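Local coordinates for probable conserved lipoprotein LpqI (Mycobacterium tuberculosis H37Rv, PDB 6GFV), which cleaves terminal beta-1,4-linked N-acetylglucosamine from peptidoglycan fragments, so priming peptidoglycan recycling in mycobacteria, at residues D204-G207 with Y213-L216; L249-T254 with G263-D268; T57-A62 with R124-T129; R85-R90 with R117-Q122. All coordinates share one frame; numbering follows the deposited sequence.

Contact 1. Residues D204-G207 with Y213-L216; sequences DLVG and YRTL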
loop_
_atom_site.group_PDB
_atom_site.type_symbol
_atom_site.label_atom_id
_atom_site.label_comp_id
_atom_site.label_asym_id
_atom_site.label_seq_id
_atom_site.Cartn_x
_atom_site.Cartn_y
_atom_site.Cartn_z
ATOM N N ASP A 204 -7.761 2.651 -23.593
ATOM C CA ASP A 204 -8.897 1.939 -23.056
ATOM C C ASP A 204 -9.010 2.191 -21.555
ATOM O O ASP A 204 -10.099 2.413 -21.056
ATOM C CB ASP A 204 -8.791 0.445 -23.358
ATOM C CG ASP A 204 -9.188 0.111 -24.780
ATOM O OD1 ASP A 204 -9.447 1.046 -25.570
ATOM O OD2 ASP A 204 -9.239 -1.086 -25.118
ATOM N N LEU A 205 -7.879 2.178 -20.853
ATOM C CA LEU A 205 -7.866 2.377 -19.406
ATOM C C LEU A 205 -8.415 3.738 -19.027
ATOM O O LEU A 205 -9.234 3.836 -18.131
ATOM C CB LEU A 205 -6.453 2.225 -18.846
ATOM C CG LEU A 205 -5.740 0.890 -19.070
ATOM C CD1 LEU A 205 -4.410 0.867 -18.345
ATOM C CD2 LEU A 205 -6.621 -0.264 -18.623
ATOM N N VAL A 206 -7.976 4.775 -19.744
ATOM C CA VAL A 206 -8.350 6.159 -19.453
ATOM C C VAL A 206 -9.869 6.373 -19.454
ATOM O O VAL A 206 -10.391 7.170 -18.681
ATOM C CB VAL A 206 -7.702 7.141 -20.464
ATOM C CG1 VAL A 206 -8.294 8.532 -20.321
ATOM C CG2 VAL A 206 -6.192 7.174 -20.306
ATOM N N GLY A 207 -10.575 5.641 -20.304
ATOM C CA GLY A 207 -12.017 5.761 -20.388
ATOM C C GLY A 207 -12.804 4.763 -19.550
ATOM O O GLY A 207 -14.023 4.781 -19.549
ATOM N N TYR A 213 -10.484 6.499 -10.134
ATOM C CA TYR A 213 -9.417 7.269 -9.507
ATOM C C TYR A 213 -9.612 8.789 -9.632
ATOM O O TYR A 213 -9.220 9.510 -8.732
ATOM C CB TYR A 213 -8.043 6.880 -10.081
ATOM C CG TYR A 213 -7.561 5.483 -9.697
ATOM C CD1 TYR A 213 -6.843 5.258 -8.531
ATOM C CD2 TYR A 213 -7.818 4.400 -10.512
ATOM C CE1 TYR A 213 -6.404 3.983 -8.188
ATOM C CE2 TYR A 213 -7.380 3.124 -10.181
ATOM C CZ TYR A 213 -6.672 2.925 -9.028
ATOM O OH TYR A 213 -6.266 1.648 -8.729
ATOM N N ARG A 214 -10.200 9.271 -10.729
ATOM C CA ARG A 214 -10.348 10.730 -10.942
ATOM C C ARG A 214 -10.976 11.448 -9.749
ATOM O O ARG A 214 -10.608 12.568 -9.437
ATOM C CB ARG A 214 -11.189 11.042 -12.189
ATOM C CG ARG A 214 -10.670 10.485 -13.502
ATOM C CD ARG A 214 -11.656 10.841 -14.630
ATOM N NE ARG A 214 -11.305 10.225 -15.900
ATOM C CZ ARG A 214 -12.123 10.134 -16.939
ATOM N NH1 ARG A 214 -13.354 10.606 -16.855
ATOM N NH2 ARG A 214 -11.711 9.553 -18.057
ATOM N N THR A 215 -11.912 10.794 -9.072
ATOM C CA THR A 215 -12.536 11.416 -7.918
ATOM C C THR A 215 -12.030 10.853 -6.581
ATOM O O THR A 215 -12.017 11.559 -5.595
ATOM C CB THR A 215 -14.069 11.287 -7.979
ATOM O OG1 THR A 215 -14.437 9.917 -7.920
ATOM C CG2 THR A 215 -14.609 11.868 -9.282
ATOM N N LEU A 216 -11.588 9.603 -6.533
ATOM C CA LEU A 216 -11.222 9.037 -5.225
ATOM C C LEU A 216 -9.847 9.490 -4.706
ATOM O O LEU A 216 -9.604 9.466 -3.497
ATOM C CB LEU A 216 -11.271 7.510 -5.272
ATOM C CG LEU A 216 -12.646 6.897 -5.537
ATOM C CD1 LEU A 216 -12.589 5.401 -5.324
ATOM C CD2 LEU A 216 -13.723 7.532 -4.667
#

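Contact 2. Residues L249-T254 with G263-D268; sequences LLRTGT and GPVFSD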
loop_
_atom_site.group_PDB
_atom_site.type_symbol
_atom_site.label_atom_id
_atom_site.label_comp_id
_atom_site.label_asym_id
_atom_site.label_seq_id
_atom_site.Cartn_x
_atom_site.Cartn_y
_atom_site.Cartn_z
ATOM N N LEU A 249 2.281 9.495 -14.238
ATOM C CA LEU A 249 0.882 9.703 -14.632
ATOM C C LEU A 249 -0.031 9.930 -13.425
ATOM O O LEU A 249 -0.903 10.804 -13.436
ATOM C CB LEU A 249 0.353 8.516 -15.433
ATOM C CG LEU A 249 -1.113 8.580 -15.901
ATOM C CD1 LEU A 249 -1.353 9.784 -16.813
ATOM C CD2 LEU A 249 -1.532 7.281 -16.601
ATOM N N LEU A 250 0.174 9.118 -12.396
ATOM C CA LEU A 250 -0.556 9.248 -11.141
ATOM C C LEU A 250 -0.276 10.599 -10.494
ATOM O O LEU A 250 -1.207 11.282 -10.065
ATOM C CB LEU A 250 -0.196 8.107 -10.185
ATOM C CG LEU A 250 -0.810 8.165 -8.772
ATOM C CD1 LEU A 250 -2.338 8.240 -8.786
ATOM C CD2 LEU A 250 -0.346 6.997 -7.938
ATOM N N ARG A 251 0.999 10.982 -10.439
ATOM C CA ARG A 251 1.396 12.268 -9.860
ATOM C C ARG A 251 0.779 13.482 -10.587
ATOM O O ARG A 251 0.356 14.429 -9.941
ATOM C CB ARG A 251 2.928 12.420 -9.856
ATOM C CG ARG A 251 3.694 11.465 -8.941
ATOM C CD ARG A 251 3.199 11.519 -7.505
ATOM N NE ARG A 251 4.028 10.696 -6.620
ATOM C CZ ARG A 251 3.728 10.390 -5.364
ATOM N NH1 ARG A 251 2.597 10.827 -4.826
ATOM N NH2 ARG A 251 4.560 9.638 -4.652
ATOM N N THR A 252 0.735 13.458 -11.921
ATOM C CA THR A 252 0.256 14.623 -12.687
ATOM C C THR A 252 -1.254 14.637 -12.908
ATOM O O THR A 252 -1.870 15.697 -12.913
ATOM C CB THR A 252 0.952 14.712 -14.065
ATOM O OG1 THR A 252 0.758 13.490 -14.780
ATOM C CG2 THR A 252 2.422 14.972 -13.898
ATOM N N GLY A 253 -1.845 13.464 -13.102
ATOM C CA GLY A 253 -3.287 13.330 -13.248
ATOM C C GLY A 253 -3.874 13.726 -14.604
ATOM O O GLY A 253 -4.755 13.048 -15.116
ATOM N N THR A 254 -3.392 14.838 -15.156
ATOM C CA THR A 254 -3.893 15.403 -16.410
ATOM C C THR A 254 -4.197 14.364 -17.490
ATOM O O THR A 254 -5.261 14.377 -18.083
ATOM C CB THR A 254 -2.879 16.413 -16.992
ATOM O OG1 THR A 254 -2.592 17.421 -16.021
ATOM C CG2 THR A 254 -3.412 17.055 -18.275
ATOM N N GLY A 263 -0.227 12.252 -2.334
ATOM C CA GLY A 263 -0.280 11.337 -1.209
ATOM C C GLY A 263 0.721 10.197 -1.309
ATOM O O GLY A 263 1.520 10.169 -2.242
ATOM N N PRO A 264 0.691 9.249 -0.340
ATOM C CA PRO A 264 1.636 8.123 -0.309
ATOM C C PRO A 264 1.334 7.048 -1.370
ATOM O O PRO A 264 0.194 6.612 -1.511
ATOM C CB PRO A 264 1.457 7.556 1.115
ATOM C CG PRO A 264 0.002 7.817 1.405
ATOM C CD PRO A 264 -0.327 9.136 0.725
ATOM N N VAL A 265 2.371 6.632 -2.088
ATOM C CA VAL A 265 2.288 5.603 -3.117
ATOM C C VAL A 265 3.036 4.321 -2.706
ATOM O O VAL A 265 4.215 4.371 -2.360
ATOM C CB VAL A 265 2.865 6.099 -4.468
ATOM C CG1 VAL A 265 2.858 4.981 -5.477
ATOM C CG2 VAL A 265 2.071 7.283 -4.984
ATOM N N PHE A 266 2.344 3.185 -2.768
ATOM C CA PHE A 266 2.891 1.888 -2.355
ATOM C C PHE A 266 3.129 0.953 -3.537
ATOM O O PHE A 266 2.259 0.821 -4.380
ATOM C CB PHE A 266 1.931 1.151 -1.405
ATOM C CG PHE A 266 1.593 1.884 -0.138
ATOM C CD1 PHE A 266 0.754 2.979 -0.147
ATOM C CD2 PHE A 266 2.034 1.405 1.083
ATOM C CE1 PHE A 266 0.410 3.621 1.037
ATOM C CE2 PHE A 266 1.693 2.044 2.266
ATOM C CZ PHE A 266 0.886 3.149 2.241
ATOM N N SER A 267 4.257 0.251 -3.566
ATOM C CA SER A 267 4.374 -0.903 -4.452
ATOM C C SER A 267 3.493 -2.038 -3.943
ATOM O O SER A 267 3.199 -2.120 -2.746
ATOM C CB SER A 267 5.827 -1.385 -4.578
ATOM O OG SER A 267 6.248 -2.162 -3.464
ATOM N N ASP A 268 3.061 -2.909 -4.856
ATOM C CA ASP A 268 2.529 -4.219 -4.466
ATOM C C ASP A 268 3.698 -5.073 -3.954
ATOM O O ASP A 268 4.856 -4.680 -4.082
ATOM C CB ASP A 268 1.798 -4.890 -5.642
ATOM C CG ASP A 268 0.850 -6.014 -5.203
ATOM O OD1 ASP A 268 0.906 -6.436 -4.029
ATOM O OD2 ASP A 268 0.055 -6.480 -6.044
#

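Contact 3. Residues T57-A62 with R124-T129; sequences TIFDGA and RKLGIT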
loop_
_atom_site.group_PDB
_atom_site.type_symbol
_atom_site.label_atom_id
_atom_site.label_comp_id
_atom_site.label_asym_id
_atom_site.label_seq_id
_atom_site.Cartn_x
_atom_site.Cartn_y
_atom_site.Cartn_z
ATOM N N THR A 57 -1.086 -13.606 17.698
ATOM C CA THR A 57 -0.910 -13.317 19.126
ATOM C C THR A 57 -0.029 -12.098 19.319
ATOM O O THR A 57 0.103 -11.619 20.430
ATOM C CB THR A 57 -0.286 -14.484 19.945
ATOM O OG1 THR A 57 0.998 -14.832 19.425
ATOM C CG2 THR A 57 -1.198 -15.708 19.960
ATOM N N ILE A 58 0.560 -11.595 18.239
ATOM C CA ILE A 58 1.297 -10.335 18.285
ATOM C C ILE A 58 0.413 -9.208 18.821
ATOM O O ILE A 58 0.925 -8.264 19.411
ATOM C CB ILE A 58 1.881 -9.938 16.870
ATOM C CG1 ILE A 58 2.890 -8.795 16.981
ATOM C CG2 ILE A 58 0.784 -9.575 15.884
ATOM C CD1 ILE A 58 3.633 -8.465 15.670
ATOM N N PHE A 59 -0.909 -9.320 18.656
ATOM C CA PHE A 59 -1.816 -8.268 19.115
ATOM C C PHE A 59 -2.067 -8.305 20.631
ATOM O O PHE A 59 -2.649 -7.383 21.187
ATOM C CB PHE A 59 -3.152 -8.338 18.360
ATOM C CG PHE A 59 -3.059 -7.909 16.898
ATOM C CD1 PHE A 59 -2.620 -6.637 16.559
ATOM C CD2 PHE A 59 -3.408 -8.777 15.886
ATOM C CE1 PHE A 59 -2.524 -6.240 15.235
ATOM C CE2 PHE A 59 -3.315 -8.392 14.561
ATOM C CZ PHE A 59 -2.871 -7.121 14.233
ATOM N N ASP A 60 -1.601 -9.358 21.299
ATOM C CA ASP A 60 -1.949 -9.572 22.703
ATOM C C ASP A 60 -1.052 -8.842 23.727
ATOM O O ASP A 60 -0.997 -9.210 24.904
ATOM C CB ASP A 60 -1.949 -11.080 23.000
ATOM C CG ASP A 60 -2.964 -11.848 22.161
ATOM O OD1 ASP A 60 -3.993 -11.262 21.770
ATOM O OD2 ASP A 60 -2.744 -13.049 21.910
ATOM N N GLY A 61 -0.372 -7.790 23.300
ATOM C CA GLY A 61 0.449 -7.028 24.216
ATOM C C GLY A 61 1.803 -6.718 23.639
ATOM O O GLY A 61 2.392 -5.696 23.971
ATOM N N ALA A 62 2.294 -7.591 22.767
ATOM C CA ALA A 62 3.589 -7.387 22.131
ATOM C C ALA A 62 3.634 -6.112 21.292
ATOM O O ALA A 62 4.614 -5.379 21.319
ATOM C CB ALA A 62 3.947 -8.572 21.258
ATOM N N ARG A 124 -8.510 -0.429 14.358
ATOM C CA ARG A 124 -7.737 0.618 15.020
ATOM C C ARG A 124 -7.475 0.311 16.514
ATOM O O ARG A 124 -6.414 0.637 17.046
ATOM C CB ARG A 124 -8.433 1.967 14.887
ATOM C CG ARG A 124 -7.648 3.106 15.530
ATOM C CD ARG A 124 -8.318 4.448 15.359
ATOM N NE ARG A 124 -9.185 4.809 16.478
ATOM C CZ ARG A 124 -10.516 4.761 16.459
ATOM N NH1 ARG A 124 -11.166 4.351 15.377
ATOM N NH2 ARG A 124 -11.203 5.118 17.535
ATOM N N LYS A 125 -8.428 -0.325 17.184
ATOM C CA LYS A 125 -8.206 -0.754 18.568
ATOM C C LYS A 125 -7.081 -1.796 18.688
ATOM O O LYS A 125 -6.363 -1.823 19.688
ATOM C CB LYS A 125 -9.498 -1.310 19.172
ATOM C CG LYS A 125 -10.580 -0.274 19.394
ATOM C CD LYS A 125 -11.912 -0.930 19.727
ATOM C CE LYS A 125 -13.087 -0.084 19.261
ATOM N NZ LYS A 125 -14.215 -0.934 18.767
ATOM N N LEU A 126 -6.942 -2.653 17.681
ATOM C CA LEU A 126 -5.883 -3.657 17.689
ATOM C C LEU A 126 -4.505 -3.056 17.450
ATOM O O LEU A 126 -3.507 -3.628 17.864
ATOM C CB LEU A 126 -6.148 -4.743 16.650
ATOM C CG LEU A 126 -7.347 -5.665 16.872
ATOM C CD1 LEU A 126 -7.628 -6.486 15.633
ATOM C CD2 LEU A 126 -7.120 -6.559 18.074
ATOM N N GLY A 127 -4.452 -1.900 16.787
ATOM C CA GLY A 127 -3.183 -1.273 16.470
ATOM C C GLY A 127 -2.916 -1.053 14.976
ATOM O O GLY A 127 -1.851 -0.566 14.608
ATOM N N ILE A 128 -3.867 -1.435 14.128
ATOM C CA ILE A 128 -3.765 -1.247 12.678
ATOM C C ILE A 128 -3.806 0.245 12.338
ATOM O O ILE A 128 -4.680 0.957 12.823
ATOM C CB ILE A 128 -4.915 -1.958 11.917
ATOM C CG1 ILE A 128 -4.871 -3.470 12.134
ATOM C CG2 ILE A 128 -4.865 -1.651 10.405
ATOM C CD1 ILE A 128 -3.516 -4.097 11.811
ATOM N N THR A 129 -2.878 0.705 11.500
ATOM C CA THR A 129 -2.935 2.081 10.984
ATOM C C THR A 129 -3.250 2.174 9.483
ATOM O O THR A 129 -3.710 3.220 9.015
ATOM C CB THR A 129 -1.620 2.849 11.235
ATOM O OG1 THR A 129 -0.553 2.273 10.471
ATOM C CG2 THR A 129 -1.259 2.863 12.736
#

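Contact 4. Residues R85-R90 with R117-Q122; sequences RVSRLR and RDRGRQ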
loop_
_atom_site.group_PDB
_atom_site.type_symbol
_atom_site.label_atom_id
_atom_site.label_comp_id
_atom_site.label_asym_id
_atom_site.label_seq_id
_atom_site.Cartn_x
_atom_site.Cartn_y
_atom_site.Cartn_z
ATOM N N ARG A 85 -12.912 -13.139 0.545
ATOM C CA ARG A 85 -11.793 -14.066 0.357
ATOM C C ARG A 85 -10.458 -13.525 0.870
ATOM O O ARG A 85 -9.529 -14.282 1.090
ATOM C CB ARG A 85 -11.658 -14.454 -1.121
ATOM C CG ARG A 85 -12.735 -15.443 -1.631
ATOM C CD ARG A 85 -12.437 -15.941 -3.061
ATOM N NE ARG A 85 -12.367 -14.840 -4.007
ATOM C CZ ARG A 85 -11.384 -14.664 -4.884
ATOM N NH1 ARG A 85 -10.382 -15.525 -4.938
ATOM N NH2 ARG A 85 -11.405 -13.622 -5.707
ATOM N N VAL A 86 -10.361 -12.215 1.059
ATOM C CA VAL A 86 -9.125 -11.624 1.572
ATOM C C VAL A 86 -9.377 -10.899 2.898
ATOM O O VAL A 86 -9.571 -9.687 2.943
ATOM C CB VAL A 86 -8.491 -10.647 0.549
ATOM C CG1 VAL A 86 -7.180 -10.117 1.073
ATOM C CG2 VAL A 86 -8.266 -11.361 -0.771
ATOM N N SER A 87 -9.372 -11.654 3.989
ATOM C CA SER A 87 -9.685 -11.055 5.278
ATOM C C SER A 87 -8.801 -11.627 6.377
ATOM O O SER A 87 -9.211 -12.509 7.107
ATOM C CB SER A 87 -11.166 -11.254 5.594
ATOM O OG SER A 87 -11.451 -11.004 6.953
ATOM N N ARG A 88 -7.576 -11.116 6.475
ATOM C CA ARG A 88 -6.585 -11.618 7.436
ATOM C C ARG A 88 -7.072 -11.662 8.892
ATOM O O ARG A 88 -6.739 -12.581 9.637
ATOM C CB ARG A 88 -5.310 -10.777 7.370
ATOM C CG ARG A 88 -4.185 -11.324 8.228
ATOM C CD ARG A 88 -3.753 -12.679 7.707
ATOM N NE ARG A 88 -2.872 -13.433 8.596
ATOM C CZ ARG A 88 -3.298 -14.353 9.459
ATOM N NH1 ARG A 88 -4.595 -14.610 9.573
ATOM N NH2 ARG A 88 -2.424 -15.007 10.212
ATOM N N LEU A 89 -7.876 -10.682 9.285
ATOM C CA LEU A 89 -8.272 -10.529 10.681
ATOM C C LEU A 89 -9.680 -11.047 10.959
ATOM O O LEU A 89 -10.315 -10.650 11.935
ATOM C CB LEU A 89 -8.173 -9.056 11.094
ATOM C CG LEU A 89 -6.808 -8.376 10.933
ATOM C CD1 LEU A 89 -6.851 -6.911 11.396
ATOM C CD2 LEU A 89 -5.718 -9.151 11.675
ATOM N N ARG A 90 -10.171 -11.925 10.092
ATOM C CA ARG A 90 -11.519 -12.475 10.247
ATOM C C ARG A 90 -11.767 -13.061 11.649
ATOM O O ARG A 90 -12.867 -12.965 12.184
ATOM C CB ARG A 90 -11.784 -13.537 9.173
ATOM C CG ARG A 90 -10.800 -14.687 9.149
ATOM C CD ARG A 90 -11.064 -15.608 7.964
ATOM N NE ARG A 90 -10.152 -16.744 7.931
ATOM C CZ ARG A 90 -8.883 -16.681 7.533
ATOM N NH1 ARG A 90 -8.354 -15.529 7.128
ATOM N NH2 ARG A 90 -8.134 -17.775 7.544
ATOM N N ARG A 117 -16.719 1.272 8.463
ATOM C CA ARG A 117 -16.399 2.058 9.649
ATOM C C ARG A 117 -16.313 1.170 10.895
ATOM O O ARG A 117 -15.406 1.324 11.705
ATOM C CB ARG A 117 -17.426 3.169 9.860
ATOM C CG ARG A 117 -17.195 3.997 11.122
ATOM C CD ARG A 117 -18.121 5.213 11.205
ATOM N NE ARG A 117 -19.542 4.862 11.276
ATOM C CZ ARG A 117 -20.395 4.975 10.262
ATOM N NH1 ARG A 117 -19.981 5.420 9.078
ATOM N NH2 ARG A 117 -21.659 4.634 10.423
ATOM N N ASP A 118 -17.245 0.241 11.037
ATOM C CA ASP A 118 -17.210 -0.676 12.174
ATOM C C ASP A 118 -15.964 -1.570 12.184
ATOM O O ASP A 118 -15.257 -1.649 13.186
ATOM C CB ASP A 118 -18.453 -1.555 12.190
ATOM C CG ASP A 118 -18.517 -2.424 13.423
ATOM O OD1 ASP A 118 -18.775 -1.879 14.511
ATOM O OD2 ASP A 118 -18.270 -3.629 13.303
ATOM N N ARG A 119 -15.726 -2.257 11.071
ATOM C CA ARG A 119 -14.518 -3.066 10.894
ATOM C C ARG A 119 -13.244 -2.235 11.093
ATOM O O ARG A 119 -12.283 -2.696 11.703
ATOM C CB ARG A 119 -14.518 -3.732 9.506
ATOM C CG ARG A 119 -15.554 -4.886 9.341
ATOM C CD ARG A 119 -15.611 -5.499 7.922
ATOM N NE ARG A 119 -14.538 -6.452 7.663
ATOM C CZ ARG A 119 -14.557 -7.734 8.022
ATOM N NH1 ARG A 119 -15.611 -8.234 8.649
ATOM N NH2 ARG A 119 -13.517 -8.518 7.751
ATOM N N GLY A 120 -13.248 -1.000 10.599
ATOM C CA GLY A 120 -12.105 -0.109 10.751
ATOM C C GLY A 120 -11.861 0.274 12.205
ATOM O O GLY A 120 -10.719 0.395 12.652
ATOM N N ARG A 121 -12.951 0.476 12.932
ATOM C CA ARG A 121 -12.905 0.794 14.349
ATOM C C ARG A 121 -12.242 -0.327 15.161
ATOM O O ARG A 121 -11.409 -0.072 16.020
ATOM C CB ARG A 121 -14.321 1.045 14.852
ATOM C CG ARG A 121 -14.422 1.922 16.073
ATOM C CD ARG A 121 -15.830 1.885 16.650
ATOM N NE ARG A 121 -16.747 2.755 15.929
ATOM C CZ ARG A 121 -17.870 2.359 15.333
ATOM N NH1 ARG A 121 -18.247 1.088 15.369
ATOM N NH2 ARG A 121 -18.626 3.250 14.707
ATOM N N GLN A 122 -12.627 -1.568 14.873
ATOM C CA GLN A 122 -12.052 -2.746 15.518
ATOM C C GLN A 122 -10.570 -2.928 15.155
ATOM O O GLN A 122 -9.761 -3.321 15.991
ATOM C CB GLN A 122 -12.858 -3.994 15.141
ATOM C CG GLN A 122 -14.314 -3.958 15.656
ATOM C CD GLN A 122 -15.060 -5.254 15.409
ATOM O OE1 GLN A 122 -14.702 -6.297 15.942
ATOM N NE2 GLN A 122 -16.084 -5.199 14.579
#

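Contact 1. Residues D204-G207 with Y213-L216
Arg214 reaches across to the backbone carbonyl of Val206, a long side chain meeting a short helix. Its CG lies opposite the carbonyl carbon (chi1 -59°), and from there to NE the chain is fully extended, which carries the guanidinium from one helix to the other although the two nearest CA atoms, those of Val206 and Arg214, are 9.9 Å apart. The group comes in obliquely to the carbonyl, and its NH2 stops 2.8 Å from Val206 O. The hydrogen bond is short but bent, with an N-H...O angle of 122°, and counts as weak. The flank of the valine adds little: CG1 of Val206 stands 4.2 Å from Arg214 NH2. Gly207 brings its CA to the same nitrogen.

The stronger hold comes from outside the two segments: Arg214 NE is hydrogen-bonded to Tyr256 O. The carbonyl oxygens of Val206, weakly, and of Tyr256 thus both accept from the one guanidinium. The contact is small, burying 71 Å² in all, and lies on the surface, away from the annotated sites. It bridges helix 202-206 and helix 211-216. Beneath it the fold is apolar: Leu205 packs on Leu210 and Val231, Tyr213 meets Phe182 edge-to-face, and Tyr213 and Leu216 rest on Leu179 of strand 176-182.

Contact 2. Residues L249-T254 with G263-D268
This is a helix-to-strand contact inside a beta-alpha-beta unit, in which helix 244-252 links strand 223-230 to the parallel strand 265-267 of the TIM-barrel-type domain; the latter strand leads into Asp268, probably the nucleophile. An apolar pair and an arginine make it. Leu250 and Val265 reach toward each other tip to tip, with CD2 of the leucine 3.8 Å from CG2 of the valine. The leucine CG stands opposite its own backbone N (chi1 176°), which sends the branch at the strand.

The same methyl also serves Arg251. Its side chain bends at chi2 (-54°), so that the guanidinium turns in over the strand. Val265 CG2 lies over one face, 3.2 Å from the guanidinium plane of Arg251 and displaced toward the rim. NH2 of Arg251 comes within 3.4 Å of that carbon. At its edge, Arg251 NH1 donates to Gly263 O at 2.9 Å, a nearly straight bond (166°) that lies in the carbonyl plane and almost in the guanidinium plane as well. This in-plane bond, with the methyl packed on one face, probably limits rotation of the group.

Further restraints complete the grip: Arg251 NH1 also binds Phe261 O, and NH2 forms a salt bridge with Asp295, whose OD2 accepts from Val265 N too. Strand 265-267 lies beside strand 223-230, where Val265 packs on Val226 and Leu250 on Val224.

Contact 3. Residues T57-A62 with R124-T129
Phe59 sets its ring against the end of helix 109-126, crossing the Leu126 side chain at about a right angle. CB of Leu126 lies over one face of the ring, 4.0 Å from Phe59 CD1. That ring atom is also 3.4 Å from Leu126 O. On the opposite face sits Ile58 CG2, 4.2 Å above the plane and over its centre, so the phenyl is sandwiched between the two. Farther along the ring, CZ of Phe59 meets CD1 of Ile128 at 3.9 Å, approached obliquely. Both torsions of Ile128 turn this methyl back toward the ring (chi1 -62°, chi2 -53°), although the side chain sets out in another direction.

In the second shell, Gly127, with positive phi, closes the helix in a Schellman motif, in which Ile128 N returns to Met123 O; this turn lets Leu126 and Ile128 both reach the ring. Leu92 touches both Phe59 and Leu126, while Val77 and Val79 of strand 76-83 back Ile128. The Phe59 side chain is about 7 Å from that of Arg88, which probably binds substrate.

The chemistry is mainly dispersive: the polar atom nearest the ring across the contact is the backbone oxygen of Leu126, no polar side-chain group takes part, and fit rather than directed bonding holds loop to helix.

Contact 4. Residues R85-R90 with R117-Q122
Ser87 and Arg119 meet in the buried part of this contact, where OG of the serine and NH2 of the arginine lie 3.3 Å apart, the hydroxyl sitting at the edge of the guanidinium and near its plane. Arg119 comes in along a chain bent at chi3 (80°), which swings the group toward the strand. What unites the pair is Glu81: its OE1 forms a salt bridge with Arg119 NH2, while OE2 is hydrogen-bonded to Ser87 OG and to Leu89 N. Glu81 probably balances the buried charge, and Gly95 O, accepting from Arg119 NH1, helps fix the orientation of the group.

The outer side is looser, and there the polar groups named bond within their own segment. In the type I turn Ser87 to Arg90, exposed Arg90 runs extended alongside the turn, and its NH1 donates to Ser87 O at 3.1 Å, from the face of that carbonyl opposite to the one met by Arg90 N. On the helix, Arg121 NH1 pairs with Asp118 OD1 at 3.1 Å, and Gln122 NE2 bonds to Asp118 OD2.

Thus helix 109-126 is tied, through Glu81 of strand 76-83, to the antiparallel strand 86-87 and to the turn bearing Arg88, which binds substrate by similarity; Leu89 packs on Val79 of the longer strand.

From the N terminus, contact 3 opens first, in the loop before helix 62-69, and closes at the end of helix 109-126, a separation of 61 residues. Contact 4 is nested within that loop, closing 26 residues onto the same helix, and the two touch where Leu89 packs against Phe59 and Ile128. Both use helix 109-126 and lie on the same side of the chain's centre. Contacts 1 and 2 follow in series without nesting or crossing: contact 1 closes a five-residue link between two short helices, and contact 2 an eight-residue return from helix to strand. Contact 2 lies across the centre from contacts 3 and 4, about 25 Å centre to centre from contact 4, yet shares a sheet with it.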